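Local coordinates for protein oligopeptide ABC transporter OppAIV (Borrelia burgdorferi B31, PDB 4GL8) that probably binds peptides outside the cytoplasmic membrane and delivers them to an ABC transporter for uptake, at residues Asp260-Val266 against Ser500-Arg505; Asn506-Trp512 against Glu524-Ile528. All coordinates share one frame; numbering follows the deposited sequence.

Contact 1 of 2, residues Asp260-Val266 against Ser500-Arg505; sequences DAIFKNV and SSYLFR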
loop_
_atom_site.group_PDB
_atom_site.type_symbol
_atom_site.label_atom_id
_atom_site.label_comp_id
_atom_site.label_asym_id
_atom_site.label_seq_id
_atom_site.Cartn_x
_atom_site.Cartn_y
_atom_site.Cartn_z
ATOM N N ASP A 260 -13.965 -17.567 8.675
ATOM C CA ASP A 260 -14.834 -17.351 7.546
ATOM C C ASP A 260 -14.047 -17.006 6.297
ATOM O O ASP A 260 -14.582 -17.093 5.184
ATOM C CB ASP A 260 -15.832 -16.239 7.879
ATOM C CG ASP A 260 -16.681 -16.585 9.087
ATOM O OD1 ASP A 260 -17.619 -17.365 8.934
ATOM O OD2 ASP A 260 -16.374 -16.136 10.202
ATOM N N ALA A 261 -12.792 -16.590 6.466
ATOM C CA ALA A 261 -11.992 -16.167 5.321
ATOM C C ALA A 261 -10.526 -16.051 5.632
ATOM O O ALA A 261 -10.137 -15.825 6.780
ATOM C CB ALA A 261 -12.493 -14.833 4.798
ATOM N N ILE A 262 -9.713 -16.182 4.591
ATOM C CA ILE A 262 -8.285 -15.930 4.654
ATOM C C ILE A 262 -7.918 -15.041 3.461
ATOM O O ILE A 262 -8.069 -15.445 2.307
ATOM C CB ILE A 262 -7.471 -17.241 4.605
ATOM C CG1 ILE A 262 -7.808 -18.132 5.789
ATOM C CG2 ILE A 262 -5.982 -16.959 4.677
ATOM C CD1 ILE A 262 -7.090 -19.468 5.785
ATOM N N PHE A 263 -7.434 -13.833 3.725
ATOM C CA PHE A 263 -7.081 -12.901 2.650
ATOM C C PHE A 263 -5.587 -12.990 2.419
ATOM O O PHE A 263 -4.802 -12.732 3.313
ATOM C CB PHE A 263 -7.491 -11.463 3.014
ATOM C CG PHE A 263 -8.981 -11.190 2.914
ATOM C CD1 PHE A 263 -9.908 -12.218 2.669
ATOM C CD2 PHE A 263 -9.462 -9.890 3.091
ATOM C CE1 PHE A 263 -11.263 -11.940 2.565
ATOM C CE2 PHE A 263 -10.815 -9.614 2.989
ATOM C CZ PHE A 263 -11.721 -10.636 2.734
ATOM N N LYS A 264 -5.211 -13.423 1.223
ATOM C CA LYS A 264 -3.815 -13.387 0.764
ATOM C C LYS A 264 -2.926 -14.458 1.415
ATOM O O LYS A 264 -2.158 -15.118 0.712
ATOM C CB LYS A 264 -3.194 -11.982 0.945
ATOM C CG LYS A 264 -3.824 -10.886 0.093
ATOM C CD LYS A 264 -3.363 -9.479 0.505
ATOM C CE LYS A 264 -1.900 -9.189 0.165
ATOM N NZ LYS A 264 -1.690 -8.617 -1.206
ATOM N N ASN A 265 -3.061 -14.660 2.728
ATOM C CA ASN A 265 -2.161 -15.532 3.492
ATOM C C ASN A 265 -2.498 -17.029 3.368
ATOM O O ASN A 265 -2.666 -17.718 4.376
ATOM C CB ASN A 265 -2.178 -15.110 4.980
ATOM C CG ASN A 265 -1.129 -15.837 5.825
ATOM O OD1 ASN A 265 -0.009 -16.076 5.366
ATOM N ND2 ASN A 265 -1.493 -16.196 7.072
ATOM N N VAL A 266 -2.596 -17.526 2.142
ATOM C CA VAL A 266 -2.888 -18.949 1.896
ATOM C C VAL A 266 -1.611 -19.805 1.843
ATOM O O VAL A 266 -0.522 -19.282 1.668
ATOM C CB VAL A 266 -3.675 -19.140 0.600
ATOM C CG1 VAL A 266 -4.963 -18.344 0.668
ATOM C CG2 VAL A 266 -2.840 -18.733 -0.618
ATOM N N SER A 500 -3.345 -11.685 -5.997
ATOM C CA SER A 500 -3.568 -12.179 -4.646
ATOM C C SER A 500 -4.602 -13.297 -4.602
ATOM O O SER A 500 -5.504 -13.353 -5.412
ATOM C CB SER A 500 -4.024 -11.040 -3.756
ATOM O OG SER A 500 -2.908 -10.286 -3.314
ATOM N N SER A 501 -4.482 -14.147 -3.598
ATOM C CA SER A 501 -5.333 -15.321 -3.445
ATOM C C SER A 501 -6.204 -15.148 -2.203
ATOM O O SER A 501 -5.791 -14.504 -1.253
ATOM C CB SER A 501 -4.454 -16.567 -3.309
ATOM O OG SER A 501 -4.028 -17.046 -4.574
ATOM N N TYR A 502 -7.427 -15.673 -2.228
ATOM C CA TYR A 502 -8.325 -15.567 -1.064
ATOM C C TYR A 502 -9.159 -16.819 -0.880
ATOM O O TYR A 502 -9.500 -17.501 -1.873
ATOM C CB TYR A 502 -9.304 -14.395 -1.212
ATOM C CG TYR A 502 -8.705 -13.102 -1.682
ATOM C CD1 TYR A 502 -8.483 -12.040 -0.785
ATOM C CD2 TYR A 502 -8.378 -12.917 -3.026
ATOM C CE1 TYR A 502 -7.936 -10.855 -1.216
ATOM C CE2 TYR A 502 -7.828 -11.729 -3.462
ATOM C CZ TYR A 502 -7.609 -10.701 -2.558
ATOM O OH TYR A 502 -7.068 -9.516 -2.999
ATOM N N LEU A 503 -9.488 -17.113 0.382
ATOM C CA LEU A 503 -10.521 -18.098 0.712
ATOM C C LEU A 503 -11.619 -17.353 1.432
ATOM O O LEU A 503 -11.347 -16.561 2.328
ATOM C CB LEU A 503 -9.987 -19.235 1.604
ATOM C CG LEU A 503 -8.928 -20.143 0.962
ATOM C CD1 LEU A 503 -8.200 -20.961 2.021
ATOM C CD2 LEU A 503 -9.549 -21.061 -0.075
ATOM N N PHE A 504 -12.862 -17.631 1.058
ATOM C CA PHE A 504 -14.036 -16.946 1.614
ATOM C C PHE A 504 -15.204 -17.928 1.556
ATOM O O PHE A 504 -15.472 -18.514 0.517
ATOM C CB PHE A 504 -14.303 -15.686 0.791
ATOM C CG PHE A 504 -15.559 -14.942 1.156
ATOM C CD1 PHE A 504 -15.580 -14.047 2.228
ATOM C CD2 PHE A 504 -16.691 -15.064 0.381
ATOM C CE1 PHE A 504 -16.733 -13.335 2.540
ATOM C CE2 PHE A 504 -17.852 -14.360 0.693
ATOM C CZ PHE A 504 -17.874 -13.490 1.772
ATOM N N ARG A 505 -15.869 -18.102 2.693
ATOM C CA ARG A 505 -16.962 -19.050 2.852
ATOM C C ARG A 505 -18.238 -18.524 2.189
ATOM O O ARG A 505 -19.149 -18.007 2.858
ATOM C CB ARG A 505 -17.173 -19.335 4.349
ATOM C CG ARG A 505 -16.065 -20.199 4.971
ATOM C CD ARG A 505 -16.112 -21.652 4.490
ATOM N NE ARG A 505 -17.426 -22.290 4.716
ATOM C CZ ARG A 505 -17.835 -22.856 5.857
ATOM N NH1 ARG A 505 -17.054 -22.919 6.941
ATOM N NH2 ARG A 505 -19.057 -23.344 5.930
#
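F263 and Y502 both carry CG anti to the carbonyl carbon (chi1 -75° and -45°), and from facing strands this brings their rings together on one side of the sheet. The tyrosine turns its edge to the face of the phenylalanine: centroids lie 5.5 Å apart, planes stand at 82°, and Y502 CD1 comes 3.7 Å from F263 CD1. It is a T-shaped pair. On the same side, A261 CB sits at the edge of the F504 ring, 4.1 Å from CD1. On the reverse side I262 and L503 make the aliphatic contact, running side by side with their CD1 atoms 4.2 Å apart. Beyond the strand end, V266 CG2 meets S501 CB. The hydroxyls of S501 and Y502 are hydrogen-bonded to Y280 and E518 respectively.

The backbones pair antiparallel. I262 and L503 form the hydrogen-bonded pair, I262 N giving to L503 O at 2.8 Å and L503 N returning to I262 O. R505 N to D260 O extends the ladder at one end. At the other, K264 N reaches S501 O at 2.8 Å; this bond is the least straight of the ladder, bent at its hydrogen where the chain leaves the strand for an inverse gamma turn centred on N265. The K264 chain folds at its last two torsions, lies over S500 and bonds its NZ to S500 OG at 3.0 Å.

D260 and R505 send their charged ends to other partners: the carboxylate to K33 N, the guanidinium to D257 and D507. Strand 261-263 lies between parallel strand 31-35 and antiparallel strand 492-504, in the mixed parallel and antiparallel sheet pairing characteristic of the type II periplasmic binding protein fold.

Contact 2 of 2, residues Asn506-Trp512 against Glu524-Ile528; sequences NDKWKGW and EIKPI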
loop_
_atom_site.group_PDB
_atom_site.type_symbol
_atom_site.label_atom_id
_atom_site.label_comp_id
_atom_site.label_asym_id
_atom_site.label_seq_id
_atom_site.Cartn_x
_atom_site.Cartn_y
_atom_site.Cartn_z
ATOM N N ASN A 506 -18.269 -18.627 0.853
ATOM C CA ASN A 506 -19.398 -18.136 0.063
ATOM C C ASN A 506 -20.674 -18.985 0.204
ATOM O O ASN A 506 -21.725 -18.571 -0.260
ATOM C CB ASN A 506 -19.020 -17.927 -1.421
ATOM C CG ASN A 506 -18.399 -19.165 -2.067
ATOM O OD1 ASN A 506 -18.664 -20.289 -1.658
ATOM N ND2 ASN A 506 -17.558 -18.952 -3.072
ATOM N N ASP A 507 -20.582 -20.151 0.855
ATOM C CA ASP A 507 -21.776 -20.885 1.306
ATOM C C ASP A 507 -22.485 -20.285 2.548
ATOM O O ASP A 507 -23.632 -20.641 2.840
ATOM C CB ASP A 507 -21.392 -22.327 1.627
ATOM C CG ASP A 507 -20.378 -22.407 2.756
ATOM O OD1 ASP A 507 -19.382 -21.640 2.723
ATOM O OD2 ASP A 507 -20.598 -23.206 3.688
ATOM N N LYS A 508 -21.795 -19.412 3.286
ATOM C CA LYS A 508 -22.337 -18.760 4.486
ATOM C C LYS A 508 -22.607 -17.271 4.263
ATOM O O LYS A 508 -23.578 -16.723 4.784
ATOM C CB LYS A 508 -21.336 -18.846 5.643
ATOM C CG LYS A 508 -21.181 -20.211 6.274
ATOM C CD LYS A 508 -20.120 -20.169 7.386
ATOM C CE LYS A 508 -20.635 -19.585 8.707
ATOM N NZ LYS A 508 -19.556 -19.442 9.739
ATOM N N TRP A 509 -21.709 -16.612 3.533
ATOM C CA TRP A 509 -21.770 -15.183 3.346
ATOM C C TRP A 509 -21.869 -14.745 1.886
ATOM O O TRP A 509 -21.471 -15.472 0.970
ATOM C CB TRP A 509 -20.531 -14.559 3.952
ATOM C CG TRP A 509 -20.245 -15.038 5.340
ATOM C CD1 TRP A 509 -19.371 -16.017 5.702
ATOM C CD2 TRP A 509 -20.839 -14.574 6.536
ATOM N NE1 TRP A 509 -19.369 -16.174 7.061
ATOM C CE2 TRP A 509 -20.266 -15.296 7.596
ATOM C CE3 TRP A 509 -21.796 -13.601 6.823
ATOM C CZ2 TRP A 509 -20.611 -15.072 8.918
ATOM C CZ3 TRP A 509 -22.144 -13.383 8.143
ATOM C CH2 TRP A 509 -21.555 -14.110 9.171
ATOM N N LYS A 510 -22.412 -13.544 1.699
ATOM C CA LYS A 510 -22.312 -12.813 0.455
ATOM C C LYS A 510 -21.867 -11.399 0.796
ATOM O O LYS A 510 -21.713 -11.062 1.978
ATOM C CB LYS A 510 -23.660 -12.779 -0.264
ATOM C CG LYS A 510 -24.794 -12.096 0.499
ATOM C CD LYS A 510 -26.056 -12.062 -0.354
ATOM C CE LYS A 510 -27.262 -11.600 0.444
ATOM N NZ LYS A 510 -28.515 -11.710 -0.352
ATOM N N GLY A 511 -21.676 -10.589 -0.239
ATOM C CA GLY A 511 -21.377 -9.178 -0.075
ATOM C C GLY A 511 -19.915 -8.795 -0.097
ATOM O O GLY A 511 -19.573 -7.659 0.299
ATOM N N TRP A 512 -19.061 -9.732 -0.516
ATOM C CA TRP A 512 -17.642 -9.504 -0.714
ATOM C C TRP A 512 -17.158 -10.085 -2.041
ATOM O O TRP A 512 -17.600 -11.129 -2.482
ATOM C CB TRP A 512 -16.810 -10.121 0.395
ATOM C CG TRP A 512 -15.324 -10.014 0.125
ATOM C CD1 TRP A 512 -14.516 -8.952 0.394
ATOM C CD2 TRP A 512 -14.493 -10.999 -0.498
ATOM N NE1 TRP A 512 -13.236 -9.203 -0.033
ATOM C CE2 TRP A 512 -13.194 -10.459 -0.576
ATOM C CE3 TRP A 512 -14.725 -12.289 -0.999
ATOM C CZ2 TRP A 512 -12.114 -11.169 -1.133
ATOM C CZ3 TRP A 512 -13.661 -12.990 -1.547
ATOM C CH2 TRP A 512 -12.368 -12.424 -1.610
ATOM N N GLU A 524 -20.507 -4.553 4.272
ATOM C CA GLU A 524 -21.487 -4.981 3.279
ATOM C C GLU A 524 -21.669 -6.502 3.266
ATOM O O GLU A 524 -22.491 -7.023 2.489
ATOM C CB GLU A 524 -21.095 -4.471 1.891
ATOM C CG GLU A 524 -21.175 -2.950 1.812
ATOM C CD GLU A 524 -21.028 -2.399 0.402
ATOM O OE1 GLU A 524 -20.809 -3.210 -0.540
ATOM O OE2 GLU A 524 -21.120 -1.149 0.245
ATOM N N ILE A 525 -20.927 -7.223 4.114
ATOM C CA ILE A 525 -21.118 -8.667 4.202
ATOM C C ILE A 525 -22.460 -8.974 4.869
ATOM O O ILE A 525 -22.829 -8.332 5.866
ATOM C CB ILE A 525 -19.948 -9.366 4.920
ATOM C CG1 ILE A 525 -18.743 -9.429 3.969
ATOM C CG2 ILE A 525 -20.353 -10.773 5.357
ATOM C CD1 ILE A 525 -17.433 -9.812 4.617
ATOM N N LYS A 526 -23.193 -9.922 4.285
ATOM C CA LYS A 526 -24.415 -10.441 4.863
ATOM C C LYS A 526 -24.437 -11.973 4.777
ATOM O O LYS A 526 -23.816 -12.550 3.887
ATOM C CB LYS A 526 -25.628 -9.898 4.117
ATOM C CG LYS A 526 -25.592 -8.402 3.845
ATOM C CD LYS A 526 -26.911 -7.968 3.236
ATOM C CE LYS A 526 -26.854 -6.591 2.609
ATOM N NZ LYS A 526 -26.126 -5.592 3.449
ATOM N N PRO A 527 -25.181 -12.640 5.687
ATOM C CA PRO A 527 -25.404 -14.093 5.550
ATOM C C PRO A 527 -26.297 -14.386 4.349
ATOM O O PRO A 527 -27.045 -13.499 3.942
ATOM C CB PRO A 527 -26.120 -14.455 6.854
ATOM C CG PRO A 527 -26.863 -13.212 7.223
ATOM C CD PRO A 527 -25.987 -12.065 6.784
ATOM N N ILE A 528 -26.218 -15.596 3.784
ATOM C CA ILE A 528 -27.057 -15.945 2.632
ATOM C C ILE A 528 -28.524 -16.258 3.001
ATOM O O ILE A 528 -28.812 -16.992 3.951
ATOM C CB ILE A 528 -26.457 -17.092 1.770
ATOM C CG1 ILE A 528 -26.448 -18.436 2.503
ATOM C CG2 ILE A 528 -25.043 -16.761 1.304
ATOM C CD1 ILE A 528 -26.338 -19.628 1.554
#
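Three backbone hydrogen bonds tie K508 and K510 to K526 and I528. K510 and K526 are the hydrogen-bonded pair: K510 N gives to K526 O at 2.8 Å, and K526 N returns to K510 O at 3.0 Å. I528 N bonds K508 O, also at 3.0 Å. CA-H...O contacts fill in between, among them P527 CA to K508 O and I525 CA to K510 O.

This is a two-stranded antiparallel ribbon, 509-510 with 526-527, closed by the 11-residue connection between the two segments and holding the last modelled residue, I528, near the surface. At G511 the chain turns with a positive phi (95°), a conformation that suits glycine, and with no side chain in the way its CA passes 3.5 Å from E524 O.

Among apolar contacts, W509 and I525 cross at about a right angle, with I525 CG2 set 3.5 Å from W509 CE3; the methyl stands anti to the isoleucine N, on the branch that reaches the indole. P527 CD approaches W509 CZ3 more loosely. Farther along, W512 CB touches I525 CG1 at 4.1 Å. I525 and W509 also pack on F504 and L236, and W509 meets F32 edge-to-face.

Other side-chain carbons lie on the facing backbone: I528 lays CD1 3.2 Å from the carbonyl O of D507, and the aliphatic part of K510 runs beside the other strand, CG 3.6 Å from K526 O.

Of the charged groups, the carboxylate of E524 forms a salt bridge with R75.

In the fold
Contact 1 and contact 2 follow each other in the chain, strand 492-504 leading through R505-K508 into the ribbon, and their centres are 14 Å apart. They join directly through D260: its OD1 takes W509 NE1 at 2.8 Å, a probable hydrogen bond, and K508 NZ at 3.0 Å in a salt bridge. The second link is aromatic. W512 stacks on F263 and lies against F504, with its CE3 3.5 Å from F504 CG, while F520 meets both F263 and W512. The aromatic side of the sheet in contact 1 is therefore covered in part by the segment 506-512, joining a buried contact to one at the surface.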